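Local structure of DNA protection during starvation protein (Brevibacillus brevis, 1N1Q) at residues V97-V100 and V101-V105; K139-W142 and M143-F147. The protein probably oxidises ferrous iron with hydrogen peroxide and stores the ferric mineral inside a hollow twelve-subunit shell, shielding DNA from oxidative damage. All coordinates share one frame; numbering follows the deposited sequence.

Contact 1: V97-V100 and V101-V105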
ATOM      1  N   VAL A  97      -7.321  27.405  22.381  1.00 13.78           N
ATOM      2  CA  VAL A  97      -8.391  27.956  21.551  1.00 14.39           C
ATOM      3  C   VAL A  97      -8.101  29.430  21.289  1.00 14.54           C
ATOM      4  O   VAL A  97      -8.176  29.902  20.153  1.00 14.42           O
ATOM      5  CB  VAL A  97      -9.764  27.830  22.250  1.00 14.03           C
ATOM      6  CG1 VAL A  97     -10.847  28.476  21.404  1.00 14.70           C
ATOM      7  CG2 VAL A  97     -10.083  26.358  22.490  1.00 15.25           C
ATOM      8  N   SER A  98      -7.752  30.144  22.351  1.00 14.58           N
ATOM      9  CA  SER A  98      -7.446  31.562  22.253  1.00 15.01           C
ATOM     10  C   SER A  98      -6.264  31.797  21.302  1.00 14.66           C
ATOM     11  O   SER A  98      -6.235  32.774  20.549  1.00 13.95           O
ATOM     12  CB  SER A  98      -7.129  32.107  23.647  1.00 15.27           C
ATOM     13  OG  SER A  98      -7.018  33.513  23.620  1.00 18.79           O
ATOM     14  N   SER A  99      -5.299  30.883  21.329  1.00 14.26           N
ATOM     15  CA  SER A  99      -4.131  30.991  20.459  1.00 14.70           C
ATOM     16  C   SER A  99      -4.522  30.817  18.981  1.00 14.11           C
ATOM     17  O   SER A  99      -4.009  31.512  18.099  1.00 14.08           O
ATOM     18  CB  SER A  99      -3.090  29.942  20.852  1.00 14.76           C
ATOM     19  OG  SER A  99      -2.032  29.900  19.914  1.00 16.16           O
ATOM     20  N   VAL A 100      -5.426  29.884  18.713  1.00 13.77           N
ATOM     21  CA  VAL A 100      -5.871  29.660  17.341  1.00 13.79           C
ATOM     22  C   VAL A 100      -6.640  30.884  16.877  1.00 13.58           C
ATOM     23  O   VAL A 100      -6.527  31.297  15.724  1.00 13.34           O
ATOM     24  CB  VAL A 100      -6.772  28.420  17.226  1.00 13.37           C
ATOM     25  CG1 VAL A 100      -7.284  28.276  15.802  1.00 13.94           C
ATOM     26  CG2 VAL A 100      -5.989  27.178  17.638  1.00 13.69           C
ATOM     27  N   VAL A 101      -7.421  31.471  17.779  1.00 13.97           N
ATOM     28  CA  VAL A 101      -8.176  32.672  17.436  1.00 14.40           C
ATOM     29  C   VAL A 101      -7.194  33.780  17.047  1.00 14.08           C
ATOM     30  O   VAL A 101      -7.372  34.429  16.019  1.00 13.45           O
ATOM     31  CB  VAL A 101      -9.045  33.156  18.617  1.00 14.88           C
ATOM     32  CG1 VAL A 101      -9.565  34.570  18.346  1.00 15.62           C
ATOM     33  CG2 VAL A 101     -10.220  32.202  18.818  1.00 16.35           C
ATOM     34  N   ASN A 102      -6.154  33.972  17.859  1.00 13.69           N
ATOM     35  CA  ASN A 102      -5.152  34.995  17.579  1.00 14.30           C
ATOM     36  C   ASN A 102      -4.467  34.745  16.237  1.00 13.97           C
ATOM     37  O   ASN A 102      -4.319  35.659  15.432  1.00 13.72           O
ATOM     38  CB  ASN A 102      -4.083  35.046  18.674  1.00 14.61           C
ATOM     39  CG  ASN A 102      -4.624  35.545  19.997  1.00 16.51           C
ATOM     40  OD1 ASN A 102      -5.648  36.228  20.044  1.00 18.44           O
ATOM     41  ND2 ASN A 102      -3.931  35.215  21.080  1.00 18.18           N
ATOM     42  N   ASP A 103      -4.048  33.506  16.001  1.00 13.45           N
ATOM     43  CA  ASP A 103      -3.375  33.162  14.754  1.00 13.54           C
ATOM     44  C   ASP A 103      -4.278  33.369  13.539  1.00 13.23           C
ATOM     45  O   ASP A 103      -3.872  33.982  12.545  1.00 12.46           O
ATOM     46  CB  ASP A 103      -2.884  31.711  14.798  1.00 13.95           C
ATOM     47  CG  ASP A 103      -1.739  31.515  15.780  1.00 13.38           C
ATOM     48  OD1 ASP A 103      -1.204  32.522  16.282  1.00 13.31           O
ATOM     49  OD2 ASP A 103      -1.377  30.357  16.039  1.00 13.18           O
ATOM     50  N   PHE A 104      -5.500  32.850  13.610  1.00 13.47           N
ATOM     51  CA  PHE A 104      -6.430  33.004  12.494  1.00 13.33           C
ATOM     52  C   PHE A 104      -6.731  34.476  12.227  1.00 13.58           C
ATOM     53  O   PHE A 104      -6.864  34.894  11.079  1.00 13.69           O
ATOM     54  CB  PHE A 104      -7.730  32.245  12.767  1.00 13.46           C
ATOM     55  CG  PHE A 104      -7.628  30.752  12.557  1.00 13.94           C
ATOM     56  CD1 PHE A 104      -8.768  29.950  12.635  1.00 14.36           C
ATOM     57  CD2 PHE A 104      -6.408  30.148  12.265  1.00 13.72           C
ATOM     58  CE1 PHE A 104      -8.691  28.572  12.429  1.00 15.20           C
ATOM     59  CE2 PHE A 104      -6.324  28.769  12.058  1.00 13.63           C
ATOM     60  CZ  PHE A 104      -7.458  27.982  12.137  1.00 13.75           C
ATOM     61  N   VAL A 105      -6.835  35.264  13.288  1.00 14.16           N
ATOM     62  CA  VAL A 105      -7.099  36.688  13.128  1.00 15.66           C
ATOM     63  C   VAL A 105      -5.921  37.342  12.403  1.00 16.46           C
ATOM     64  O   VAL A 105      -6.117  38.179  11.525  1.00 16.51           O
ATOM     65  CB  VAL A 105      -7.325  37.381  14.496  1.00 15.67           C
ATOM     66  CG1 VAL A 105      -7.447  38.895  14.313  1.00 16.51           C
ATOM     67  CG2 VAL A 105      -8.586  36.843  15.139  1.00 14.01           C
TER
HETATM   68  O   HOH W   1      -4.365  34.085  23.464  1.00 25.81           O
HETATM   69  O   HOH W   2      -7.989  35.568  21.764  1.00 42.41           O
HETATM   70  O   HOH W   3      -1.018  31.987  19.024  1.00 14.40           O
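Two successive turns of helix 93-120, one of the long helices of the Dps four-helix bundle, meet where Val100 packs against one face of the Phe104 ring and two serines reach acidic or amide neighbours through water. Four i to i+4 backbone bonds run from Val101, Asn102, Asp103 and Phe104 back to Val97, Ser98, Ser99 and Val100. The straightest is Phe104 N to Val100 O, with an N-H...O angle of 169°.

On the buried side, the CG1 branch of Val100 sits over the ring. Val100 CG1 lies 3.6 Å from the centroid of the Phe104 ring, 11° off its normal, a CH-pi contact. With chi1 at 176°, Val100 CG1 stands opposite the backbone N, beside the carbonyl carbon, which carries it toward the Phe104 ring. The two side chains point the same way. Both enter the core: Val100 meets Phe46 of helix 39-66, and Phe104 meets Trp20 of helix 4-33.

The polar side is linked by water. One water bonds to Ser98 OG at 2.9 Å and donates to Asn102 OD1 at 3.0 Å. A second is hydrogen-bonded to Ser98 OG at 2.7 Å, and its bond from Asn102 ND2 is weak. A third is hydrogen-bonded to Ser99 OG at a short 2.5 Å and donates to Asp103 OD1 at 2.8 Å. The other carboxylate oxygen, Asp103 OD2, forms a salt bridge with Lys26 of helix 4-33.

The helix therefore has two distinct sides here. Its apolar side is joined by direct contact of methyl and ring. Its polar side is bridged by water, and the Asp103 carboxylate is held at both oxygens, which should limit its rotation.

Contact 2: K139-W142 and M143-F147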
ATOM      1  N   LYS A 139     -15.035  32.197   9.728  1.00 13.32           N
ATOM      2  CA  LYS A 139     -16.104  31.384  10.284  1.00 13.67           C
ATOM      3  C   LYS A 139     -15.592  30.651  11.522  1.00 13.71           C
ATOM      4  O   LYS A 139     -16.274  30.600  12.544  1.00 13.24           O
ATOM      5  CB  LYS A 139     -16.613  30.383   9.245  1.00 14.18           C
ATOM      6  CG  LYS A 139     -17.746  29.508   9.751  1.00 16.10           C
ATOM      7  CD  LYS A 139     -18.305  28.637   8.638  1.00 18.89           C
ATOM      8  CE  LYS A 139     -19.382  27.691   9.180  1.00 20.36           C
ATOM      9  NZ  LYS A 139     -19.983  26.861   8.097  1.00 21.93           N
ATOM     10  N   HIS A 140     -14.385  30.092  11.428  1.00 13.30           N
ATOM     11  CA  HIS A 140     -13.786  29.400  12.566  1.00 13.41           C
ATOM     12  C   HIS A 140     -13.614  30.366  13.724  1.00 13.23           C
ATOM     13  O   HIS A 140     -13.827  30.000  14.883  1.00 12.80           O
ATOM     14  CB  HIS A 140     -12.412  28.820  12.208  1.00 13.57           C
ATOM     15  CG  HIS A 140     -12.472  27.554  11.413  1.00 13.11           C
ATOM     16  ND1 HIS A 140     -13.247  26.475  11.787  1.00 14.19           N
ATOM     17  CD2 HIS A 140     -11.819  27.176  10.288  1.00 12.99           C
ATOM     18  CE1 HIS A 140     -13.065  25.487  10.926  1.00 14.49           C
ATOM     19  NE2 HIS A 140     -12.202  25.887  10.008  1.00 13.83           N
ATOM     20  N   VAL A 141     -13.221  31.600  13.416  1.00 13.48           N
ATOM     21  CA  VAL A 141     -13.015  32.606  14.458  1.00 13.76           C
ATOM     22  C   VAL A 141     -14.288  32.870  15.254  1.00 13.75           C
ATOM     23  O   VAL A 141     -14.247  32.977  16.476  1.00 13.82           O
ATOM     24  CB  VAL A 141     -12.468  33.935  13.861  1.00 13.74           C
ATOM     25  CG1 VAL A 141     -12.534  35.055  14.896  1.00 13.33           C
ATOM     26  CG2 VAL A 141     -11.016  33.738  13.424  1.00 14.33           C
ATOM     27  N   TRP A 142     -15.423  32.978  14.576  1.00 13.80           N
ATOM     28  CA  TRP A 142     -16.678  33.201  15.292  1.00 14.08           C
ATOM     29  C   TRP A 142     -16.952  32.041  16.251  1.00 14.03           C
ATOM     30  O   TRP A 142     -17.282  32.249  17.418  1.00 13.99           O
ATOM     31  CB  TRP A 142     -17.855  33.329  14.317  1.00 14.17           C
ATOM     32  CG  TRP A 142     -19.131  32.720  14.838  1.00 14.85           C
ATOM     33  CD1 TRP A 142     -19.774  33.024  16.008  1.00 15.64           C
ATOM     34  CD2 TRP A 142     -19.878  31.657  14.237  1.00 15.19           C
ATOM     35  NE1 TRP A 142     -20.869  32.208  16.176  1.00 16.75           N
ATOM     36  CE2 TRP A 142     -20.958  31.361  15.102  1.00 14.96           C
ATOM     37  CE3 TRP A 142     -19.743  30.924  13.050  1.00 15.98           C
ATOM     38  CZ2 TRP A 142     -21.895  30.364  14.817  1.00 15.51           C
ATOM     39  CZ3 TRP A 142     -20.676  29.934  12.767  1.00 16.13           C
ATOM     40  CH2 TRP A 142     -21.740  29.664  13.650  1.00 15.33           C
ATOM     41  N   MET A 143     -16.817  30.816  15.757  1.00 14.03           N
ATOM     42  CA  MET A 143     -17.067  29.639  16.585  1.00 14.32           C
ATOM     43  C   MET A 143     -16.126  29.498  17.775  1.00 14.01           C
ATOM     44  O   MET A 143     -16.568  29.198  18.881  1.00 12.52           O
ATOM     45  CB  MET A 143     -16.991  28.368  15.738  1.00 14.44           C
ATOM     46  CG  MET A 143     -18.082  28.259  14.695  1.00 17.28           C
ATOM     47  SD  MET A 143     -18.000  26.705  13.784  1.00 21.52           S
ATOM     48  CE  MET A 143     -17.146  27.237  12.343  1.00 27.35           C
ATOM     49  N   LEU A 144     -14.834  29.706  17.552  1.00 13.97           N
ATOM     50  CA  LEU A 144     -13.858  29.576  18.634  1.00 14.87           C
ATOM     51  C   LEU A 144     -14.048  30.659  19.699  1.00 14.85           C
ATOM     52  O   LEU A 144     -13.876  30.403  20.892  1.00 14.32           O
ATOM     53  CB  LEU A 144     -12.434  29.611  18.063  1.00 14.70           C
ATOM     54  CG  LEU A 144     -12.119  28.420  17.142  1.00 16.86           C
ATOM     55  CD1 LEU A 144     -10.812  28.652  16.406  1.00 18.09           C
ATOM     56  CD2 LEU A 144     -12.064  27.138  17.970  1.00 18.35           C
ATOM     57  N   GLU A 145     -14.415  31.865  19.274  1.00 15.57           N
ATOM     58  CA  GLU A 145     -14.640  32.944  20.230  1.00 16.75           C
ATOM     59  C   GLU A 145     -15.907  32.664  21.033  1.00 16.04           C
ATOM     60  O   GLU A 145     -15.959  32.932  22.228  1.00 15.38           O
ATOM     61  CB  GLU A 145     -14.755  34.289  19.513  1.00 17.60           C
ATOM     62  CG  GLU A 145     -13.412  34.905  19.163  1.00 22.59           C
ATOM     63  CD  GLU A 145     -13.531  36.345  18.714  1.00 30.34           C
ATOM     64  OE1 GLU A 145     -14.295  37.106  19.344  1.00 36.81           O
ATOM     65  OE2 GLU A 145     -12.853  36.724  17.739  1.00 36.13           O
ATOM     66  N   ALA A 146     -16.924  32.108  20.375  1.00 15.33           N
ATOM     67  CA  ALA A 146     -18.173  31.777  21.058  1.00 15.38           C
ATOM     68  C   ALA A 146     -17.890  30.753  22.153  1.00 15.62           C
ATOM     69  O   ALA A 146     -18.430  30.843  23.255  1.00 14.86           O
ATOM     70  CB  ALA A 146     -19.197  31.221  20.065  1.00 15.10           C
ATOM     71  N   PHE A 147     -17.035  29.784  21.833  1.00 15.91           N
ATOM     72  CA  PHE A 147     -16.635  28.740  22.773  1.00 16.70           C
ATOM     73  C   PHE A 147     -16.017  29.344  24.034  1.00 17.72           C
ATOM     74  O   PHE A 147     -16.252  28.866  25.147  1.00 16.91           O
ATOM     75  CB  PHE A 147     -15.609  27.818  22.101  1.00 16.72           C
ATOM     76  CG  PHE A 147     -14.975  26.811  23.031  1.00 16.22           C
ATOM     77  CD1 PHE A 147     -15.523  25.541  23.185  1.00 16.19           C
ATOM     78  CD2 PHE A 147     -13.832  27.135  23.751  1.00 15.67           C
ATOM     79  CE1 PHE A 147     -14.935  24.607  24.051  1.00 16.25           C
ATOM     80  CE2 PHE A 147     -13.240  26.221  24.610  1.00 16.16           C
ATOM     81  CZ  PHE A 147     -13.786  24.952  24.763  1.00 15.49           C
TER
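The backbone is regular alpha-helix: Met143, Leu144, Glu145 and Ala146 donate to Lys139, His140, Val141 and Trp142, and the bond from Met143 N to Lys139 O is long at 3.3 Å but nearly straight at 170°. Met143 has the most extensive side-chain contacts. Met143 CG lies over one face of the Trp142 indole, displaced toward the rim, and is 3.7 Å from the centroid of the Trp142 six-membered ring. This is a CH-pi contact between sequence neighbours. Met143 SD stands obliquely, 4.8 Å from the centroid of the Trp142 six-membered ring, and adds a Met-aromatic contact. A bend at the thioether (chi3 -98°) then brings the methyl back over the preceding turn. There Met143 CE packs tightly on Lys139 CG at 3.5 Å. Met143 CE also approaches His140 ND1 at 4.0 Å, obliquely to the imidazole. The Lys139 chain is fully extended, and its CD and CE also run past the methyl.

These turns belong to helix 124-148, the last helix of the ferritin-like bundle. His140 and Leu144 face inward. His140 NE2 is hydrogen-bonded to Glu52 of helix 39-66, and Leu144 faces helix 93-120. Leu144 CG also lies 3.2 Å from His140 O.

Exposed Glu145 runs alongside Val141, whose side chain also touches Phe104 of helix 93-120. Glu145 OE2 comes within 3.3 Å of the methyl Val141 CG1, a contact of a carboxylate oxygen with carbon. One turn beyond Trp142, Ala146 CB approaches the indole obliquely, 4.5 Å from Trp142 CD1.

Contact 1 comes first in the chain, on helix 93-120. Contact 2 follows on helix 124-148, the next and last helix. Their centres are about 9 Å apart, on the same side of the chain's centre, and both lie within the ferritin-like domain. The helices touch directly. Leu144 is central to this packing: Leu144 CB lies 3.5 Å from Val101 CG2, and Leu144 CD1 is 3.6 Å from Val100 CG1. These pairs form part of the apolar seam that joins neighbouring helices within the subunit's bundle. Neither contact binds iron. The side chain of Val100 is about 10 Å from that of the iron ligand His31, and contact 2 lies away from the annotated sites.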